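Local coordinates for hypothetical protein (Rhodococcus sp., PDB 2OV9), which probably hydrolyses medium- and long-chain acyl-coenzyme A thioesters to the free fatty acid and coenzyme A, as a member of the hotdog-fold thioesterase superfamily, at residues 37-40 against 41-45; 62-65 against 66-70; 84-87 against 88-91. All coordinates share one frame; numbering follows the deposited sequence.

Overall arrangement
The three contacts follow one another along the chain. Contact 1 lies at the C-terminal end of helix 26-43. Contact 2 lies at the C-terminal end of helix 51-67, the next helix. Both belong to the N-terminal helical domain. Contact 3 is in the long loop between helix 51-67 and strand 105-106, against helix 131-148 of the hotdog fold. Its centre is about 7 Å from the centre of the chain. The centres of contacts 1 and 2 are about 24 Å apart. Those of contacts 1 and 3 are about 26 Å apart, and those of contacts 2 and 3 about 22 Å. None touches another. All three meet the second subunit, so the helical domain and the loop both take part in the dimer.

Contact 1: residues 37-40 against 41-45; sequences VVDA and LLRTD
The carboxylate of D39 meets the guanidinium of R43 at its edge. OD2 of D39 lies near the guanidinium plane, 2.7 Å from NH1 of R43, and forms a salt bridge. The two flat groups are 23° apart, so they are close to coplanar. The other oxygen, OD1 of D39, accepts a hydrogen bond from water 1 at 2.7 Å. CG of D39 stands anti to the backbone N (chi1 -165°), on the side of its own carbonyl carbon, and this carries the carboxylate alongside the end of R43. The R43 chain is extended from CG to NE and crosses D39 at a slant. Without the carboxylate, as with an alanine at D39, NH1 of R43 would probably lose its charged mate and the guanidinium would be freer to turn. R43 also packs on I120, and D39 on T119 and P121.

On another side of the helix, V37 and L41 lie side by side and point the same way, with CG1 of V37 4.0 Å from CD1 of L41. L41 N bonds V37 O at 2.9 Å, four residues back. L42 N bonds D39 O at 3.2 Å, and R43 N bonds A40 O at 3.0 Å, each three residues back. T44 lies in the loop that follows, and its OG1 bonds L65 O and H68 O of the second subunit. The arrangement is an i to i+4 salt bridge on the last turn of helix 26-43, in the N-terminal helical domain.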
loop_
_atom_site.group_PDB
_atom_site.type_symbol
_atom_site.label_atom_id
_atom_site.label_comp_id
_atom_site.label_asym_id
_atom_site.label_seq_id
_atom_site.Cartn_x
_atom_site.Cartn_y
_atom_site.Cartn_z
ATOM N N VAL B 37 -12.345 -5.924 -9.702
ATOM C CA VAL B 37 -12.736 -4.636 -10.285
ATOM C C VAL B 37 -11.547 -3.640 -10.304
ATOM O O VAL B 37 -11.291 -2.997 -11.340
ATOM C CB VAL B 37 -13.931 -3.996 -9.512
ATOM C CG1 VAL B 37 -14.127 -2.528 -9.916
ATOM C CG2 VAL B 37 -15.222 -4.798 -9.698
ATOM N N VAL B 38 -10.870 -3.496 -9.160
ATOM C CA VAL B 38 -9.660 -2.661 -9.035
ATOM C C VAL B 38 -8.617 -3.030 -10.087
ATOM O O VAL B 38 -8.115 -2.157 -10.786
ATOM C CB VAL B 38 -9.046 -2.729 -7.621
ATOM C CG1 VAL B 38 -7.652 -2.046 -7.581
ATOM C CG2 VAL B 38 -10.017 -2.113 -6.578
ATOM N N ASP B 39 -8.298 -4.315 -10.215
ATOM C CA ASP B 39 -7.390 -4.762 -11.277
ATOM C C ASP B 39 -7.884 -4.357 -12.686
ATOM O O ASP B 39 -7.118 -3.793 -13.484
ATOM C CB ASP B 39 -7.221 -6.285 -11.210
ATOM C CG ASP B 39 -6.043 -6.771 -12.012
ATOM O OD1 ASP B 39 -4.932 -6.838 -11.479
ATOM O OD2 ASP B 39 -6.216 -7.075 -13.209
ATOM N N ALA B 40 -9.157 -4.651 -12.981
ATOM C CA ALA B 40 -9.723 -4.468 -14.327
ATOM C C ALA B 40 -9.756 -3.004 -14.780
ATOM O O ALA B 40 -9.540 -2.715 -15.955
ATOM C CB ALA B 40 -11.133 -5.081 -14.409
ATOM N N LEU B 41 -10.025 -2.107 -13.833
ATOM C CA LEU B 41 -10.057 -0.655 -14.085
ATOM C C LEU B 41 -8.736 -0.146 -14.619
ATOM O O LEU B 41 -8.704 0.764 -15.436
ATOM C CB LEU B 41 -10.424 0.113 -12.796
ATOM C CG LEU B 41 -11.904 0.248 -12.391
ATOM C CD1 LEU B 41 -12.060 0.794 -10.938
ATOM C CD2 LEU B 41 -12.643 1.154 -13.352
ATOM N N LEU B 42 -7.630 -0.740 -14.174
ATOM C CA LEU B 42 -6.305 -0.293 -14.638
ATOM C C LEU B 42 -5.965 -0.794 -16.041
ATOM O O LEU B 42 -5.058 -0.279 -16.695
ATOM C CB LEU B 42 -5.214 -0.712 -13.645
ATOM C CG LEU B 42 -5.174 0.126 -12.369
ATOM C CD1 LEU B 42 -4.511 -0.635 -11.242
ATOM C CD2 LEU B 42 -4.459 1.474 -12.601
ATOM N N ARG B 43 -6.695 -1.803 -16.488
ATOM C CA ARG B 43 -6.468 -2.405 -17.795
ATOM C C ARG B 43 -7.546 -2.065 -18.808
ATOM O O ARG B 43 -7.392 -2.384 -19.988
ATOM C CB ARG B 43 -6.440 -3.922 -17.686
ATOM C CG ARG B 43 -5.265 -4.476 -16.954
ATOM C CD ARG B 43 -5.243 -5.991 -17.088
ATOM N NE ARG B 43 -3.888 -6.517 -16.958
ATOM C CZ ARG B 43 -3.327 -6.844 -15.803
ATOM N NH1 ARG B 43 -4.015 -6.697 -14.687
ATOM N NH2 ARG B 43 -2.088 -7.313 -15.758
ATOM N N THR B 44 -8.633 -1.451 -18.354
ATOM C CA THR B 44 -9.857 -1.343 -19.189
ATOM C C THR B 44 -9.713 -0.184 -20.182
ATOM O O THR B 44 -8.819 0.661 -20.018
ATOM C CB THR B 44 -11.152 -1.214 -18.323
ATOM O OG1 THR B 44 -12.300 -1.567 -19.101
ATOM C CG2 THR B 44 -11.339 0.208 -17.764
ATOM N N ASP B 45 -10.570 -0.163 -21.204
ATOM C CA ASP B 45 -10.545 0.914 -22.218
ATOM C C ASP B 45 -11.215 2.143 -21.602
ATOM O O ASP B 45 -12.390 2.121 -21.256
ATOM C CB ASP B 45 -11.241 0.451 -23.507
ATOM C CG ASP B 45 -11.574 1.606 -24.477
ATOM O OD1 ASP B 45 -10.873 2.650 -24.491
ATOM O OD2 ASP B 45 -12.561 1.448 -25.238
HETATM O O HOH W 1 -2.680 -7.532 -12.874
#

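Contact 2: residues 62-65 against 66-70; sequences AGHL and EEHAP
H64 and H68 form an offset stack at the C-terminal end of helix 51-67, where H68 also donates a side-chain hydrogen bond to a backbone carbonyl. The helix belongs to the N-terminal helical domain. The ring centroids of H64 and H68 are 4.1 Å apart and the planes are inclined at 27°. ND1 of H68 stands over the centre of the H64 ring, 3.5 Å above its plane. In return, CE1 of H64 lies over one face of the H68 ring, offset toward its rim. The H64 side chain reaches this place with CG anti to the backbone N (chi1 -173°), beside its own carbonyl carbon.

The backbone helps to fix the stack. ND1 of H68 donates to H64 O at 2.9 Å, and the bond is nearly straight at 166°. H64 O lies at the edge of the H68 ring, in its plane, so the bond settles how the ring is turned. The same oxygen takes two weak bonds, from E67 N and from H68 N. E66 N bonds A62 O at 2.9 Å, and E67 N bonds G63 O at 3.0 Å, both four residues back, while H68 N also bonds L65 O, three residues back.

The second subunit covers part of this turn. H64 and H68 pack on its N48, L65 packs on its A40, and P70 packs on its R43. E66 reaches out with an extended chain, and its OE2 makes a salt bridge with R36 NE of the second subunit. On the way, CG of E66 runs past A62 O at 3.2 Å.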
loop_
_atom_site.group_PDB
_atom_site.type_symbol
_atom_site.label_atom_id
_atom_site.label_comp_id
_atom_site.label_asym_id
_atom_site.label_seq_id
_atom_site.Cartn_x
_atom_site.Cartn_y
_atom_site.Cartn_z
ATOM N N ALA B 62 -21.888 0.841 -3.253
ATOM C CA ALA B 62 -21.296 1.452 -2.056
ATOM C C ALA B 62 -22.362 2.003 -1.110
ATOM O O ALA B 62 -22.233 1.881 0.117
ATOM C CB ALA B 62 -20.342 2.543 -2.451
ATOM N N GLY B 63 -23.393 2.634 -1.672
ATOM C CA GLY B 63 -24.507 3.160 -0.876
ATOM C C GLY B 63 -25.188 2.058 -0.074
ATOM O O GLY B 63 -25.450 2.224 1.122
ATOM N N HIS B 64 -25.452 0.928 -0.728
ATOM C CA HIS B 64 -26.023 -0.244 -0.063
ATOM C C HIS B 64 -25.139 -0.686 1.122
ATOM O O HIS B 64 -25.616 -0.867 2.252
ATOM C CB HIS B 64 -26.161 -1.435 -1.041
ATOM C CG HIS B 64 -26.900 -2.593 -0.438
ATOM N ND1 HIS B 64 -26.262 -3.663 0.157
ATOM C CD2 HIS B 64 -28.225 -2.807 -0.274
ATOM C CE1 HIS B 64 -27.172 -4.490 0.656
ATOM N NE2 HIS B 64 -28.368 -3.993 0.404
ATOM N N LEU B 65 -23.858 -0.884 0.851
ATOM C CA LEU B 65 -22.897 -1.310 1.885
ATOM C C LEU B 65 -22.866 -0.360 3.068
ATOM O O LEU B 65 -22.826 -0.789 4.234
ATOM C CB LEU B 65 -21.491 -1.449 1.303
ATOM C CG LEU B 65 -21.387 -2.467 0.158
ATOM C CD1 LEU B 65 -19.945 -2.547 -0.368
ATOM C CD2 LEU B 65 -21.918 -3.842 0.577
ATOM N N GLU B 66 -22.888 0.928 2.759
ATOM C CA GLU B 66 -22.903 1.962 3.796
ATOM C C GLU B 66 -24.153 1.895 4.659
ATOM O O GLU B 66 -24.091 2.110 5.860
ATOM C CB GLU B 66 -22.766 3.342 3.157
ATOM C CG GLU B 66 -21.345 3.648 2.651
ATOM C CD GLU B 66 -21.316 4.745 1.595
ATOM O OE1 GLU B 66 -22.374 5.405 1.369
ATOM O OE2 GLU B 66 -20.228 4.928 0.984
ATOM N N GLU B 67 -25.289 1.590 4.040
ATOM C CA GLU B 67 -26.553 1.597 4.754
ATOM C C GLU B 67 -26.761 0.334 5.573
ATOM O O GLU B 67 -27.690 0.267 6.372
ATOM C CB GLU B 67 -27.720 1.818 3.786
ATOM C CG GLU B 67 -27.778 3.224 3.223
ATOM C CD GLU B 67 -27.623 4.272 4.292
ATOM O OE1 GLU B 67 -28.595 4.501 5.044
ATOM O OE2 GLU B 67 -26.522 4.865 4.391
ATOM N N HIS B 68 -25.914 -0.671 5.364
ATOM C CA HIS B 68 -26.005 -1.916 6.131
ATOM C C HIS B 68 -24.815 -2.107 7.104
ATOM O O HIS B 68 -23.869 -2.842 6.833
ATOM C CB HIS B 68 -26.255 -3.114 5.191
ATOM C CG HIS B 68 -27.605 -3.075 4.534
ATOM N ND1 HIS B 68 -27.873 -2.291 3.432
ATOM C CD2 HIS B 68 -28.776 -3.678 4.858
ATOM C CE1 HIS B 68 -29.140 -2.432 3.089
ATOM N NE2 HIS B 68 -29.713 -3.269 3.938
ATOM N N ALA B 69 -24.896 -1.422 8.241
ATOM C CA ALA B 69 -23.865 -1.458 9.282
ATOM C C ALA B 69 -24.074 -2.667 10.199
ATOM O O ALA B 69 -25.215 -3.064 10.431
ATOM C CB ALA B 69 -23.922 -0.176 10.090
ATOM N N PRO B 70 -22.986 -3.244 10.747
ATOM C CA PRO B 70 -23.216 -4.398 11.608
ATOM C C PRO B 70 -23.727 -3.944 12.974
ATOM O O PRO B 70 -23.315 -2.887 13.467
ATOM C CB PRO B 70 -21.834 -5.044 11.728
ATOM C CG PRO B 70 -20.868 -3.951 11.481
ATOM C CD PRO B 70 -21.560 -2.885 10.662
#

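Contact 3: residues 84-87 against 88-91; sequences GVTR and HDPV
T86 bonds D89 at the start of an Asx turn in the long loop that packs against helix 131-148. OG1 of T86 donates to OD1 of D89 at 2.8 Å. It comes from above the carboxylate plane, 52° out of it. The two side chains cross at about a right angle. OG1 of T86 sits between its backbone N and carbonyl carbon (chi1 60°), which sets the hydroxyl within bonding distance of D89.

The other carboxylate oxygen closes the Asx turn. OD2 of D89 accepts from V91 N at 2.9 Å, on its anti side and tilted 32° out of the carboxylate plane. OD1 of D89 has a second partner in OG1 of T92. Each oxygen is thus gripped, and the carboxylate is held against rotation. T86, D89 and V91 all pack on H140 of helix 131-148, and D89 also touches H130 of the second subunit.

H88 lies between T86 and D89 in the chain, and its ring crosses the T86 side chain obliquely. CE1 of H88 is 3.9 Å from both CB and CG2 of T86, and these two carbons pack at a slant against the ring. Water 2 lies at the ring edge, in plane. The O of water 2 is 2.8 Å from ND1 of H88 and accepts from R87 N at 2.8 Å. The far end of the ring belongs to the dimer: NE2 of H88 bonds G124 O of the second subunit. H88 N is buried and has no partner in the model. The whole is an Asx turn set between the long helix of the hotdog fold and the second subunit, in the region of the dimer interface where hotdog thioesterases commonly have their active sites.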
loop_
_atom_site.group_PDB
_atom_site.type_symbol
_atom_site.label_atom_id
_atom_site.label_comp_id
_atom_site.label_asym_id
_atom_site.label_seq_id
_atom_site.Cartn_x
_atom_site.Cartn_y
_atom_site.Cartn_z
ATOM N N GLY B 84 -2.192 -9.884 19.033
ATOM C CA GLY B 84 -2.226 -10.956 18.046
ATOM C C GLY B 84 -2.175 -10.350 16.664
ATOM O O GLY B 84 -2.099 -9.129 16.520
ATOM N N VAL B 85 -2.226 -11.187 15.637
ATOM C CA VAL B 85 -2.098 -10.692 14.265
ATOM C C VAL B 85 -3.395 -9.987 13.813
ATOM O O VAL B 85 -4.488 -10.518 14.019
ATOM C CB VAL B 85 -1.708 -11.855 13.317
ATOM C CG1 VAL B 85 -1.563 -11.385 11.909
ATOM C CG2 VAL B 85 -0.392 -12.503 13.792
ATOM N N THR B 86 -3.249 -8.792 13.218
ATOM C CA THR B 86 -4.361 -7.967 12.699
ATOM C C THR B 86 -5.126 -8.672 11.586
ATOM O O THR B 86 -4.582 -9.562 10.919
ATOM C CB THR B 86 -3.861 -6.646 12.100
ATOM O OG1 THR B 86 -2.965 -6.938 11.021
ATOM C CG2 THR B 86 -3.130 -5.812 13.141
ATOM N N ARG B 87 -6.366 -8.240 11.363
ATOM C CA ARG B 87 -7.226 -8.833 10.345
ATOM C C ARG B 87 -7.848 -7.800 9.359
ATOM O O ARG B 87 -8.664 -8.150 8.505
ATOM C CB ARG B 87 -8.346 -9.569 11.069
ATOM C CG ARG B 87 -8.713 -10.860 10.419
ATOM C CD ARG B 87 -9.981 -11.397 11.020
ATOM N NE ARG B 87 -10.636 -12.363 10.140
ATOM C CZ ARG B 87 -11.623 -12.060 9.303
ATOM N NH1 ARG B 87 -12.058 -10.807 9.215
ATOM N NH2 ARG B 87 -12.163 -13.010 8.552
ATOM N N HIS B 88 -7.487 -6.528 9.517
ATOM C CA HIS B 88 -8.150 -5.422 8.826
ATOM C C HIS B 88 -7.153 -4.610 8.019
ATOM O O HIS B 88 -7.503 -3.575 7.433
ATOM C CB HIS B 88 -8.729 -4.478 9.867
ATOM C CG HIS B 88 -7.686 -3.864 10.750
ATOM N ND1 HIS B 88 -7.322 -4.414 11.961
ATOM C CD2 HIS B 88 -6.909 -2.762 10.588
ATOM C CE1 HIS B 88 -6.376 -3.673 12.514
ATOM N NE2 HIS B 88 -6.108 -2.664 11.703
ATOM N N ASP B 89 -5.905 -5.063 8.044
ATOM C CA ASP B 89 -4.778 -4.315 7.534
ATOM C C ASP B 89 -4.694 -4.390 5.997
ATOM O O ASP B 89 -5.264 -5.303 5.396
ATOM C CB ASP B 89 -3.520 -4.884 8.176
ATOM C CG ASP B 89 -3.252 -6.277 7.723
ATOM O OD1 ASP B 89 -3.783 -7.227 8.323
ATOM O OD2 ASP B 89 -2.526 -6.422 6.732
ATOM N N PRO B 90 -4.025 -3.406 5.352
ATOM C CA PRO B 90 -3.874 -3.439 3.897
ATOM C C PRO B 90 -2.872 -4.422 3.299
ATOM O O PRO B 90 -2.580 -4.326 2.110
ATOM C CB PRO B 90 -3.490 -1.991 3.545
ATOM C CG PRO B 90 -2.820 -1.463 4.784
ATOM C CD PRO B 90 -3.487 -2.160 5.946
ATOM N N VAL B 91 -2.352 -5.357 4.088
ATOM C CA VAL B 91 -1.437 -6.380 3.550
ATOM C C VAL B 91 -2.100 -7.746 3.543
ATOM O O VAL B 91 -2.010 -8.478 2.555
ATOM C CB VAL B 91 -0.099 -6.450 4.365
ATOM C CG1 VAL B 91 0.844 -7.529 3.796
ATOM C CG2 VAL B 91 0.596 -5.077 4.385
HETATM O O HOH W 2 -7.926 -6.837 13.227
#